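Local coordinates for protein HP0420 homologue (Helicobacter felis, PDB 3LW3) that is of unknown function but adopts a hotdog fold, the scaffold of many acyl-CoA thioesterases and dehydratases, and assembles as two chains, at residues A10-G15 with I31-G36; A38-T43 with I96-T101; F66-A71 with S110-E115; S77-M82 with G126-L131. All blocks are in the same frame, centred on the assembly; numbering follows the deposited sequence.

The four contacts step across one antiparallel sheet, in the strand order 29-34, 37-42, 96-105, 109-118, 121-132, 77-86. Contact 1 packs the N-terminal loop on one outermost strand, contact 2 joins the next two strands, contact 3 sets helix 57-72 on strand 109-118, and contact 4 closes the far side. Centres of neighbours lie about 13, 10 and 8 Å apart, and contacts 1 and 4 about 20 Å. Contact 1 closes before the others open, whereas the segments of contacts 2, 3 and 4 alternate along the chain. This interleaving knits the hotdog fold, a sheet wrapped round a central helix, and contact 4 lies where the sheet continues into the second subunit.

Contact 1: A10-G15 with I31-G36; sequences APLEEG and ISFGSG
Phe33 turns one edge of its ring to the backbone of Leu12, and this is the tight part of the contact: Leu12 O lies near the ring plane, 3.3 Å from Phe33 CE1. The approach matches a weakly polarised aromatic C-H facing a carbonyl oxygen. With CG of Phe33 set between its backbone N and carbonyl carbon (chi1 65°), the ring reaches from the strand to the helix-like turn of the loop, meeting Leu12 O there and, just after the turn, Gly15 C, which Phe33 CZ approaches obliquely at 3.7 Å. The side chains of Leu12 and Phe33 run antiparallel alongside each other; Leu12 CD1 stands 4.1 Å from Phe33 CE1, while the other methyl of Leu12, CD2, continues along the strand to Ile31 O at 3.6 Å.

The strand is 29-34, an outermost strand of the hotdog sheet in this chain, and the loop that precedes it folds back against the side of the strand that carries Phe33. Just before Phe33 the strand carries a classic beta bulge, in which Ile31 and Ser32 both face Thr39. Phe33 also touches Ala38, Leu16 and Asn73.

Away from the ring the packing thins quickly, for the contact lies at the protein surface. Ile31 and Ser32 direct their side chains away from the loop, and Ile31 is exposed. On the loop, Glu13 also points away from the strand and its OE2 is hydrogen-bonded to Gln24 NE2. The turn holds its own shape through the bond from Glu14 N to Pro11 O, 2.9 Å.

Contact 2: A38-T43 with I96-T101; sequences ATVCLT and IYFNAT
Cys41 and Tyr97 meet because SG stands anti to the backbone N of Cys41 (chi1 -176°) while the Tyr97 ring is swung beside its own backbone N, which brings sulfur over one ring face. The two residues are a non-hydrogen-bonded pair in the antiparallel ladder between strands 37-42 and 96-105, neighbours in the hotdog sheet. Cys41 SG lies 3.7 Å from the Tyr97 ring centroid, displaced toward the rim nearest CZ, a Cys sulfur-aromatic contact. Thr39 CG2 comes to the edge of the same ring.

Six backbone bonds join the pairs Ala38-Ala100, Val40-Phe98 and Leu42-Ile96. The straightest runs from Ile96 N to Leu42 O at 2.8 Å (177° at the hydrogen). Between them, Thr39 CA approaches Phe98 O at 3.2 Å in a CA-H...O contact.

The face carrying Ala38, Val40, Leu42, Ile96, Phe98 and Ala100 is buried, and helix 57-72 covers much of it: Val40 rests on Phe66, Phe98 on Ala63. Leu42 CB sits in plane at the edge of the Phe98 ring, 4.0 Å from Phe98 CE2, and Val40 CG2 is as far from Phe98 CB.

On the opposite face, where Thr39 and Asn99 are partly exposed, these two run side by side, and Thr39 OG1 donates to Asn99 OD1 at 2.8 Å, arriving 23° from the plane of the amide carbonyl.

Contact 3: F66-A71 with S110-E115; sequences FAALCA and STIRVE
The central helix of the hotdog fold, 57-72, lies here against strand 109-118 of the sheet that curves round it. The contact consists of three alanines on the helix facing two branched side chains on the strand. Ala68 is the middle of it. Ile112 CG2 sits 3.8 Å from Ala68 CA and 4.0 Å from Ala68 CB, while Val114 CG2 reaches Ala68 CB, also at 4.0 Å, so the methyl points into the notch formed by two branches two residues apart on the strand.

One turn on, Ala71 CB touches Ile112 CG2 at 4.1 Å, and one residue back from Ala68, Ala67 CB approaches the other methyl of Val114, CG1, more loosely. Ile112 CG2 thus sits in the groove between Ala68 and Ala71; it lies anti to its backbone N, with CG1 turned beside that N (chi1 -66°) and passing near Ala68 O. The axes of the two segments come within 8.5 Å at 133°.

Phe128 and Ile130 of strand 121-132 and Ala100 of strand 96-105 extend the same apolar layer across the neighbouring strands. Arg113 points away from the helix, and its NE forms a salt bridge with Asp127 OD1. Phe66, on another side of the helix, packs on His56 of the second subunit.

All five touching residues are buried and meet through apolar side chains, with no polar bond between the segments, so the helix is held here by close fit and exclusion of water, with alanines keeping its backbone near the strand.

Contact 4: S77-M82 with G126-L131; sequences SLISSM and GDFEIL
Leu78 and Leu131 open the backbone ladder as a hydrogen-bonded antiparallel pair, with Leu131 N giving to Leu78 O at 2.8 Å. The register then slips by one: Ser80 and Ser81 both face Glu129, a classic beta bulge. Ser80 N donates to Glu129 O (2.9 Å), and Glu129 N donates almost straight to Ser81 O (2.9 Å, 177° at the hydrogen).

The serine hydroxyls at the bulge sit against aliphatic carbons. Ser81 OG lies only 3.1 Å from Glu129 CG, a tight approach, and Ser80 OG is 3.6 Å from Leu131 CG. The Glu129 chain bends at chi2 (-67°) and carries its carboxylate away from the serines to Thr111, whose OG1 is hydrogen-bonded to Glu129 OE1.

Apolar groups fill the other face, toward helix 57-72. The Ile79 and Ile130 side chains cross at an angle, Ile79 CG1 4.1 Å from Ile130 CG1. Met82 runs beside Phe128, with Met82 CB 3.8 Å from Phe128 CD1; the sulfur stands oblique to the ring, a Met-aromatic contact.

In the two-chain assembly, Ser81 and Met82 also pair in an antiparallel ladder with the second subunit. Main-chain bonds therefore continue the sheet between subunits, while the extra residue at the bulge lets both Ile79 and Met82 face the helix.

Contact 1: A10-G15 with I31-G36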
loop_
_atom_site.group_PDB
_atom_site.type_symbol
_atom_site.label_atom_id
_atom_site.label_comp_id
_atom_site.label_asym_id
_atom_site.label_seq_id
_atom_site.Cartn_x
_atom_site.Cartn_y
_atom_site.Cartn_z
ATOM N N ALA B 10 -5.351 -26.443 12.825
ATOM C CA ALA B 10 -5.101 -25.067 13.286
ATOM C C ALA B 10 -5.071 -24.122 12.090
ATOM O O ALA B 10 -4.356 -24.405 11.110
ATOM C CB ALA B 10 -3.769 -24.989 14.057
ATOM N N PRO B 11 -5.842 -23.006 12.159
ATOM C CA PRO B 11 -5.787 -22.041 11.046
ATOM C C PRO B 11 -4.360 -21.512 10.924
ATOM O O PRO B 11 -3.708 -21.314 11.961
ATOM C CB PRO B 11 -6.721 -20.895 11.492
ATOM C CG PRO B 11 -7.398 -21.355 12.753
ATOM C CD PRO B 11 -6.581 -22.481 13.326
ATOM N N LEU B 12 -3.893 -21.303 9.693
ATOM C CA LEU B 12 -2.583 -20.690 9.454
ATOM C C LEU B 12 -2.437 -19.379 10.250
ATOM O O LEU B 12 -1.375 -19.061 10.779
ATOM C CB LEU B 12 -2.385 -20.457 7.948
ATOM C CG LEU B 12 -1.128 -19.699 7.561
ATOM C CD1 LEU B 12 0.038 -20.649 7.576
ATOM C CD2 LEU B 12 -1.328 -19.064 6.169
ATOM N N GLU B 13 -3.517 -18.619 10.385
ATOM C CA GLU B 13 -3.433 -17.352 11.100
ATOM C C GLU B 13 -3.258 -17.501 12.605
ATOM O O GLU B 13 -2.925 -16.548 13.281
ATOM C CB GLU B 13 -4.651 -16.500 10.810
ATOM C CG GLU B 13 -4.672 -15.991 9.410
ATOM C CD GLU B 13 -5.150 -17.036 8.407
ATOM O OE1 GLU B 13 -5.753 -18.074 8.840
ATOM O OE2 GLU B 13 -4.948 -16.790 7.177
ATOM N N GLU B 14 -3.483 -18.691 13.142
ATOM C CA GLU B 14 -3.385 -18.859 14.580
ATOM C C GLU B 14 -2.123 -18.195 15.176
ATOM O O GLU B 14 -2.234 -17.490 16.179
ATOM C CB GLU B 14 -3.485 -20.348 14.979
ATOM C CG GLU B 14 -3.726 -20.610 16.481
ATOM C CD GLU B 14 -5.152 -20.331 16.896
ATOM O OE1 GLU B 14 -6.073 -20.743 16.154
ATOM O OE2 GLU B 14 -5.360 -19.710 17.960
ATOM N N GLY B 15 -0.938 -18.393 14.581
ATOM C CA GLY B 15 0.277 -17.813 15.160
ATOM C C GLY B 15 0.643 -16.418 14.622
ATOM O O GLY B 15 1.735 -15.862 14.881
ATOM N N ILE B 31 -0.316 -17.208 2.749
ATOM C CA ILE B 31 0.096 -18.539 2.313
ATOM C C ILE B 31 1.046 -19.206 3.319
ATOM O O ILE B 31 0.860 -20.391 3.672
ATOM C CB ILE B 31 0.743 -18.513 0.951
ATOM C CG1 ILE B 31 -0.136 -17.815 -0.088
ATOM C CG2 ILE B 31 1.142 -19.927 0.557
ATOM C CD1 ILE B 31 -1.459 -18.494 -0.265
ATOM N N SER B 32 2.046 -18.477 3.810
ATOM C CA SER B 32 2.939 -19.036 4.815
ATOM C C SER B 32 3.686 -17.892 5.495
ATOM O O SER B 32 3.732 -16.755 4.977
ATOM C CB SER B 32 3.972 -19.920 4.138
ATOM O OG SER B 32 4.652 -19.208 3.123
ATOM N N PHE B 33 4.278 -18.197 6.639
ATOM C CA PHE B 33 5.125 -17.242 7.322
ATOM C C PHE B 33 5.965 -17.989 8.331
ATOM O O PHE B 33 5.601 -19.106 8.754
ATOM C CB PHE B 33 4.354 -16.120 8.024
ATOM C CG PHE B 33 3.486 -16.589 9.163
ATOM C CD1 PHE B 33 2.269 -17.261 8.916
ATOM C CD2 PHE B 33 3.880 -16.385 10.489
ATOM C CE1 PHE B 33 1.460 -17.685 9.977
ATOM C CE2 PHE B 33 3.080 -16.812 11.533
ATOM C CZ PHE B 33 1.884 -17.463 11.283
ATOM N N GLY B 34 7.064 -17.367 8.724
ATOM C CA GLY B 34 7.969 -17.980 9.671
ATOM C C GLY B 34 9.406 -17.935 9.226
ATOM O O GLY B 34 9.747 -17.727 8.022
ATOM N N SER B 35 10.302 -18.079 10.203
ATOM C CA SER B 35 11.714 -18.112 9.883
ATOM C C SER B 35 12.217 -16.851 9.101
ATOM O O SER B 35 13.137 -16.947 8.266
ATOM C CB SER B 35 12.069 -19.403 9.107
ATOM O OG SER B 35 11.711 -20.567 9.860
ATOM N N GLY B 36 11.651 -15.690 9.411
ATOM C CA GLY B 36 12.086 -14.436 8.800
ATOM C C GLY B 36 11.494 -14.194 7.390
ATOM O O GLY B 36 11.960 -13.282 6.686
#

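Contact 2: A38-T43 with I96-T101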
loop_
_atom_site.group_PDB
_atom_site.type_symbol
_atom_site.label_atom_id
_atom_site.label_comp_id
_atom_site.label_asym_id
_atom_site.label_seq_id
_atom_site.Cartn_x
_atom_site.Cartn_y
_atom_site.Cartn_z
ATOM N N ALA B 38 7.677 -14.575 4.699
ATOM C CA ALA B 38 6.240 -14.798 4.523
ATOM C C ALA B 38 5.912 -14.733 3.054
ATOM O O ALA B 38 6.592 -14.040 2.270
ATOM C CB ALA B 38 5.444 -13.763 5.269
ATOM N N THR B 39 4.836 -15.418 2.693
ATOM C CA THR B 39 4.286 -15.326 1.321
ATOM C C THR B 39 2.801 -15.071 1.434
ATOM O O THR B 39 2.107 -15.732 2.206
ATOM C CB THR B 39 4.509 -16.619 0.522
ATOM O OG1 THR B 39 5.896 -16.843 0.317
ATOM C CG2 THR B 39 3.867 -16.571 -0.807
ATOM N N VAL B 40 2.314 -14.103 0.671
ATOM C CA VAL B 40 0.877 -13.904 0.481
ATOM C C VAL B 40 0.583 -13.959 -1.003
ATOM O O VAL B 40 1.487 -13.711 -1.854
ATOM C CB VAL B 40 0.385 -12.576 1.105
ATOM C CG1 VAL B 40 0.894 -12.425 2.551
ATOM C CG2 VAL B 40 0.776 -11.370 0.252
ATOM N N CYS B 41 -0.677 -14.198 -1.343
ATOM C CA CYS B 41 -1.076 -14.287 -2.733
ATOM C C CYS B 41 -2.261 -13.357 -3.035
ATOM O O CYS B 41 -3.313 -13.431 -2.389
ATOM C CB CYS B 41 -1.442 -15.720 -3.097
ATOM S SG CYS B 41 -1.824 -15.861 -4.872
ATOM N N LEU B 42 -2.062 -12.463 -3.992
ATOM C CA LEU B 42 -3.112 -11.550 -4.428
ATOM C C LEU B 42 -3.691 -11.991 -5.757
ATOM O O LEU B 42 -2.985 -12.058 -6.744
ATOM C CB LEU B 42 -2.559 -10.138 -4.574
ATOM C CG LEU B 42 -3.505 -9.109 -5.205
ATOM C CD1 LEU B 42 -4.656 -8.852 -4.318
ATOM C CD2 LEU B 42 -2.771 -7.819 -5.536
ATOM N N THR B 43 -4.982 -12.281 -5.749
ATOM C CA THR B 43 -5.751 -12.486 -6.982
ATOM C C THR B 43 -6.703 -11.274 -7.154
ATOM O O THR B 43 -7.713 -11.146 -6.452
ATOM C CB THR B 43 -6.418 -13.883 -6.965
ATOM O OG1 THR B 43 -6.964 -14.156 -5.649
ATOM C CG2 THR B 43 -5.349 -14.946 -7.209
ATOM N N ILE B 96 -0.728 -13.030 -8.172
ATOM C CA ILE B 96 0.621 -12.479 -7.816
ATOM C C ILE B 96 1.094 -12.965 -6.434
ATOM O O ILE B 96 0.420 -12.661 -5.429
ATOM C CB ILE B 96 0.583 -10.943 -7.781
ATOM C CG1 ILE B 96 -0.122 -10.397 -9.021
ATOM C CG2 ILE B 96 1.979 -10.375 -7.700
ATOM C CD1 ILE B 96 0.569 -10.857 -10.342
ATOM N N TYR B 97 2.201 -13.713 -6.383
ATOM C CA TYR B 97 2.780 -14.163 -5.092
ATOM C C TYR B 97 3.815 -13.154 -4.582
ATOM O O TYR B 97 4.790 -12.829 -5.284
ATOM C CB TYR B 97 3.432 -15.535 -5.270
ATOM C CG TYR B 97 2.409 -16.629 -5.368
ATOM C CD1 TYR B 97 1.901 -17.242 -4.226
ATOM C CD2 TYR B 97 1.906 -16.999 -6.612
ATOM C CE1 TYR B 97 0.946 -18.243 -4.294
ATOM C CE2 TYR B 97 0.942 -17.972 -6.702
ATOM C CZ TYR B 97 0.486 -18.604 -5.545
ATOM O OH TYR B 97 -0.482 -19.579 -5.645
ATOM N N PHE B 98 3.585 -12.638 -3.371
ATOM C CA PHE B 98 4.556 -11.735 -2.765
ATOM C C PHE B 98 5.337 -12.462 -1.695
ATOM O O PHE B 98 4.760 -12.920 -0.701
ATOM C CB PHE B 98 3.881 -10.520 -2.128
ATOM C CG PHE B 98 3.189 -9.621 -3.146
ATOM C CD1 PHE B 98 3.848 -8.506 -3.688
ATOM C CD2 PHE B 98 1.889 -9.891 -3.568
ATOM C CE1 PHE B 98 3.206 -7.692 -4.604
ATOM C CE2 PHE B 98 1.255 -9.031 -4.532
ATOM C CZ PHE B 98 1.913 -7.946 -4.996
ATOM N N ASN B 99 6.650 -12.542 -1.894
ATOM C CA ASN B 99 7.565 -13.263 -0.997
ATOM C C ASN B 99 8.437 -12.247 -0.255
ATOM O O ASN B 99 9.222 -11.541 -0.903
ATOM C CB ASN B 99 8.438 -14.204 -1.837
ATOM C CG ASN B 99 7.613 -15.188 -2.661
ATOM O OD1 ASN B 99 6.639 -15.760 -2.165
ATOM N ND2 ASN B 99 7.971 -15.363 -3.943
ATOM N N ALA B 100 8.265 -12.169 1.066
ATOM C CA ALA B 100 9.008 -11.233 1.932
ATOM C C ALA B 100 10.147 -11.987 2.615
ATOM O O ALA B 100 9.973 -13.122 3.108
ATOM C CB ALA B 100 8.111 -10.688 2.972
ATOM N N THR B 101 11.267 -11.310 2.790
ATOM C CA THR B 101 12.403 -11.861 3.542
ATOM C C THR B 101 13.038 -10.716 4.337
ATOM O O THR B 101 13.355 -9.647 3.784
ATOM C CB THR B 101 13.470 -12.480 2.612
ATOM O OG1 THR B 101 12.893 -13.447 1.727
ATOM C CG2 THR B 101 14.671 -13.117 3.448
#

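Contact 3: F66-A71 with S110-E115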
loop_
_atom_site.group_PDB
_atom_site.type_symbol
_atom_site.label_atom_id
_atom_site.label_comp_id
_atom_site.label_asym_id
_atom_site.label_seq_id
_atom_site.Cartn_x
_atom_site.Cartn_y
_atom_site.Cartn_z
ATOM N N PHE B 66 1.544 -6.181 3.657
ATOM C CA PHE B 66 1.098 -7.271 4.478
ATOM C C PHE B 66 2.143 -8.369 4.512
ATOM O O PHE B 66 2.499 -8.821 5.610
ATOM C CB PHE B 66 -0.243 -7.766 3.968
ATOM C CG PHE B 66 -0.827 -8.906 4.747
ATOM C CD1 PHE B 66 -0.813 -8.932 6.145
ATOM C CD2 PHE B 66 -1.488 -9.920 4.074
ATOM C CE1 PHE B 66 -1.388 -9.995 6.847
ATOM C CE2 PHE B 66 -2.086 -10.963 4.741
ATOM C CZ PHE B 66 -2.011 -11.031 6.148
ATOM N N ALA B 67 2.656 -8.809 3.355
ATOM C CA ALA B 67 3.765 -9.824 3.345
ATOM C C ALA B 67 4.937 -9.379 4.265
ATOM O O ALA B 67 5.443 -10.162 5.096
ATOM C CB ALA B 67 4.340 -10.070 1.948
ATOM N N ALA B 68 5.363 -8.129 4.067
ATOM C CA ALA B 68 6.485 -7.549 4.835
ATOM C C ALA B 68 6.210 -7.657 6.351
ATOM O O ALA B 68 7.038 -8.157 7.097
ATOM C CB ALA B 68 6.707 -6.111 4.420
ATOM N N LEU B 69 5.036 -7.213 6.802
ATOM C CA LEU B 69 4.668 -7.288 8.235
ATOM C C LEU B 69 4.666 -8.744 8.722
ATOM O O LEU B 69 5.143 -9.024 9.810
ATOM C CB LEU B 69 3.339 -6.582 8.490
ATOM C CG LEU B 69 3.468 -5.056 8.419
ATOM C CD1 LEU B 69 2.116 -4.258 8.241
ATOM C CD2 LEU B 69 4.193 -4.593 9.688
ATOM N N CYS B 70 4.145 -9.670 7.916
ATOM C CA CYS B 70 4.111 -11.076 8.307
ATOM C C CYS B 70 5.497 -11.740 8.437
ATOM O O CYS B 70 5.685 -12.660 9.253
ATOM C CB CYS B 70 3.247 -11.876 7.340
ATOM S SG CYS B 70 1.511 -11.480 7.395
ATOM N N ALA B 71 6.468 -11.282 7.673
ATOM C CA ALA B 71 7.815 -11.836 7.746
ATOM C C ALA B 71 8.456 -11.588 9.116
ATOM O O ALA B 71 9.210 -12.438 9.606
ATOM C CB ALA B 71 8.724 -11.198 6.633
ATOM N N SER B 110 13.362 -3.192 11.577
ATOM C CA SER B 110 13.825 -4.111 10.531
ATOM C C SER B 110 13.632 -3.581 9.117
ATOM O O SER B 110 12.785 -2.694 8.889
ATOM C CB SER B 110 13.102 -5.452 10.657
ATOM O OG SER B 110 13.312 -6.023 11.937
ATOM N N THR B 111 14.413 -4.128 8.182
ATOM C CA THR B 111 14.229 -3.932 6.755
ATOM C C THR B 111 13.826 -5.289 6.180
ATOM O O THR B 111 14.427 -6.328 6.507
ATOM C CB THR B 111 15.515 -3.476 6.057
ATOM O OG1 THR B 111 16.060 -2.317 6.723
ATOM C CG2 THR B 111 15.253 -3.160 4.589
ATOM N N ILE B 112 12.812 -5.263 5.310
ATOM C CA ILE B 112 12.241 -6.480 4.719
ATOM C C ILE B 112 12.174 -6.238 3.216
ATOM O O ILE B 112 11.682 -5.186 2.758
ATOM C CB ILE B 112 10.817 -6.820 5.277
ATOM C CG1 ILE B 112 10.834 -7.197 6.771
ATOM C CG2 ILE B 112 10.203 -8.038 4.555
ATOM C CD1 ILE B 112 11.305 -6.256 7.693
ATOM N N ARG B 113 12.693 -7.181 2.445
ATOM C CA ARG B 113 12.654 -7.107 0.989
ATOM C C ARG B 113 11.480 -7.965 0.496
ATOM O O ARG B 113 11.267 -9.079 0.978
ATOM C CB ARG B 113 13.986 -7.629 0.437
ATOM C CG ARG B 113 13.959 -8.126 -0.963
ATOM C CD ARG B 113 14.272 -7.089 -1.924
ATOM N NE ARG B 113 15.356 -6.203 -1.491
ATOM C CZ ARG B 113 16.527 -6.055 -2.112
ATOM N NH1 ARG B 113 16.819 -6.772 -3.210
ATOM N NH2 ARG B 113 17.412 -5.179 -1.632
ATOM N N VAL B 114 10.711 -7.436 -0.454
ATOM C CA VAL B 114 9.550 -8.146 -0.980
ATOM C C VAL B 114 9.668 -8.247 -2.496
ATOM O O VAL B 114 9.996 -7.263 -3.169
ATOM C CB VAL B 114 8.207 -7.496 -0.590
ATOM C CG1 VAL B 114 7.061 -8.290 -1.157
ATOM C CG2 VAL B 114 8.053 -7.446 0.936
ATOM N N GLU B 115 9.479 -9.441 -3.042
ATOM C CA GLU B 115 9.427 -9.592 -4.501
ATOM C C GLU B 115 8.073 -10.157 -4.828
ATOM O O GLU B 115 7.584 -11.070 -4.162
ATOM C CB GLU B 115 10.473 -10.552 -4.993
ATOM C CG GLU B 115 11.865 -10.052 -4.732
ATOM C CD GLU B 115 12.934 -10.964 -5.275
ATOM O OE1 GLU B 115 12.634 -12.121 -5.677
ATOM O OE2 GLU B 115 14.095 -10.517 -5.282
#

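Contact 4: S77-M82 with G126-L131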
loop_
_atom_site.group_PDB
_atom_site.type_symbol
_atom_site.label_atom_id
_atom_site.label_comp_id
_atom_site.label_asym_id
_atom_site.label_seq_id
_atom_site.Cartn_x
_atom_site.Cartn_y
_atom_site.Cartn_z
ATOM N N SER B 77 4.130 -3.389 15.710
ATOM C CA SER B 77 4.980 -2.953 14.602
ATOM C C SER B 77 4.213 -2.095 13.595
ATOM O O SER B 77 2.996 -2.287 13.396
ATOM C CB SER B 77 5.622 -4.158 13.904
ATOM O OG SER B 77 4.662 -5.008 13.268
ATOM N N LEU B 78 4.936 -1.178 12.961
ATOM C CA LEU B 78 4.412 -0.272 11.940
ATOM C C LEU B 78 5.380 -0.215 10.787
ATOM O O LEU B 78 6.592 -0.118 10.980
ATOM C CB LEU B 78 4.308 1.166 12.473
ATOM C CG LEU B 78 3.251 1.476 13.523
ATOM C CD1 LEU B 78 3.422 2.906 14.054
ATOM C CD2 LEU B 78 1.853 1.298 12.974
ATOM N N ILE B 79 4.845 -0.148 9.574
ATOM C CA ILE B 79 5.668 0.253 8.444
ATOM C C ILE B 79 5.924 1.760 8.505
ATOM O O ILE B 79 4.983 2.567 8.545
ATOM C CB ILE B 79 4.991 -0.119 7.081
ATOM C CG1 ILE B 79 4.820 -1.656 6.972
ATOM C CG2 ILE B 79 5.763 0.501 5.930
ATOM C CD1 ILE B 79 3.968 -2.058 5.804
ATOM N N SER B 80 7.197 2.120 8.513
ATOM C CA SER B 80 7.630 3.531 8.561
ATOM C C SER B 80 8.004 4.127 7.209
ATOM O O SER B 80 7.919 5.353 7.007
ATOM C CB SER B 80 8.809 3.718 9.538
ATOM O OG SER B 80 9.871 2.839 9.214
ATOM N N SER B 81 8.456 3.286 6.280
ATOM C CA SER B 81 8.840 3.777 4.951
ATOM C C SER B 81 8.992 2.620 3.995
ATOM O O SER B 81 9.091 1.456 4.406
ATOM C CB SER B 81 10.116 4.616 4.985
ATOM O OG SER B 81 11.222 3.819 5.277
ATOM N N MET B 82 8.978 2.942 2.716
ATOM C CA MET B 82 9.199 1.945 1.685
ATOM C C MET B 82 9.726 2.576 0.420
ATOM O O MET B 82 9.489 3.753 0.148
ATOM C CB MET B 82 7.871 1.237 1.364
ATOM C CG MET B 82 6.856 2.137 0.659
ATOM S SD MET B 82 5.207 1.387 0.509
ATOM C CE MET B 82 4.654 1.252 2.186
ATOM N N GLY B 126 10.385 -4.457 -3.692
ATOM C CA GLY B 126 10.434 -3.358 -2.759
ATOM C C GLY B 126 11.165 -3.650 -1.482
ATOM O O GLY B 126 11.264 -4.814 -1.120
ATOM N N ASP B 127 11.654 -2.603 -0.823
ATOM C CA ASP B 127 12.188 -2.690 0.547
ATOM C C ASP B 127 11.295 -1.892 1.502
ATOM O O ASP B 127 10.937 -0.739 1.204
ATOM C CB ASP B 127 13.635 -2.187 0.606
ATOM C CG ASP B 127 14.573 -3.095 -0.162
ATOM O OD1 ASP B 127 14.563 -4.300 0.112
ATOM O OD2 ASP B 127 15.281 -2.645 -1.093
ATOM N N PHE B 128 10.914 -2.507 2.613
ATOM C CA PHE B 128 10.047 -1.886 3.611
ATOM C C PHE B 128 10.845 -1.724 4.904
ATOM O O PHE B 128 11.586 -2.623 5.285
ATOM C CB PHE B 128 8.826 -2.767 3.894
ATOM C CG PHE B 128 7.925 -2.909 2.698
ATOM C CD1 PHE B 128 6.790 -2.143 2.590
ATOM C CD2 PHE B 128 8.289 -3.763 1.640
ATOM C CE1 PHE B 128 5.991 -2.231 1.447
ATOM C CE2 PHE B 128 7.508 -3.870 0.514
ATOM C CZ PHE B 128 6.374 -3.072 0.400
ATOM N N GLU B 129 10.670 -0.610 5.581
ATOM C CA GLU B 129 11.303 -0.417 6.876
ATOM C C GLU B 129 10.158 -0.526 7.879
ATOM O O GLU B 129 9.079 0.072 7.669
ATOM C CB GLU B 129 11.985 0.944 6.980
ATOM C CG GLU B 129 12.906 1.262 5.807
ATOM C CD GLU B 129 14.133 0.384 5.735
ATOM O OE1 GLU B 129 14.580 -0.050 6.823
ATOM O OE2 GLU B 129 14.652 0.126 4.592
ATOM N N ILE B 130 10.379 -1.301 8.948
ATOM C CA ILE B 130 9.383 -1.547 9.952
ATOM C C ILE B 130 9.924 -1.159 11.304
ATOM O O ILE B 130 11.052 -1.516 11.610
ATOM C CB ILE B 130 8.899 -3.030 9.960
ATOM C CG1 ILE B 130 8.216 -3.391 8.602
ATOM C CG2 ILE B 130 8.031 -3.275 11.187
ATOM C CD1 ILE B 130 7.935 -4.872 8.425
ATOM N N LEU B 131 9.148 -0.391 12.074
ATOM C CA LEU B 131 9.519 -0.006 13.453
ATOM C C LEU B 131 8.754 -0.862 14.482
ATOM O O LEU B 131 7.558 -1.168 14.290
ATOM C CB LEU B 131 9.227 1.474 13.723
ATOM C CG LEU B 131 9.880 2.543 12.850
ATOM C CD1 LEU B 131 9.549 3.932 13.381
ATOM C CD2 LEU B 131 11.400 2.335 12.706
#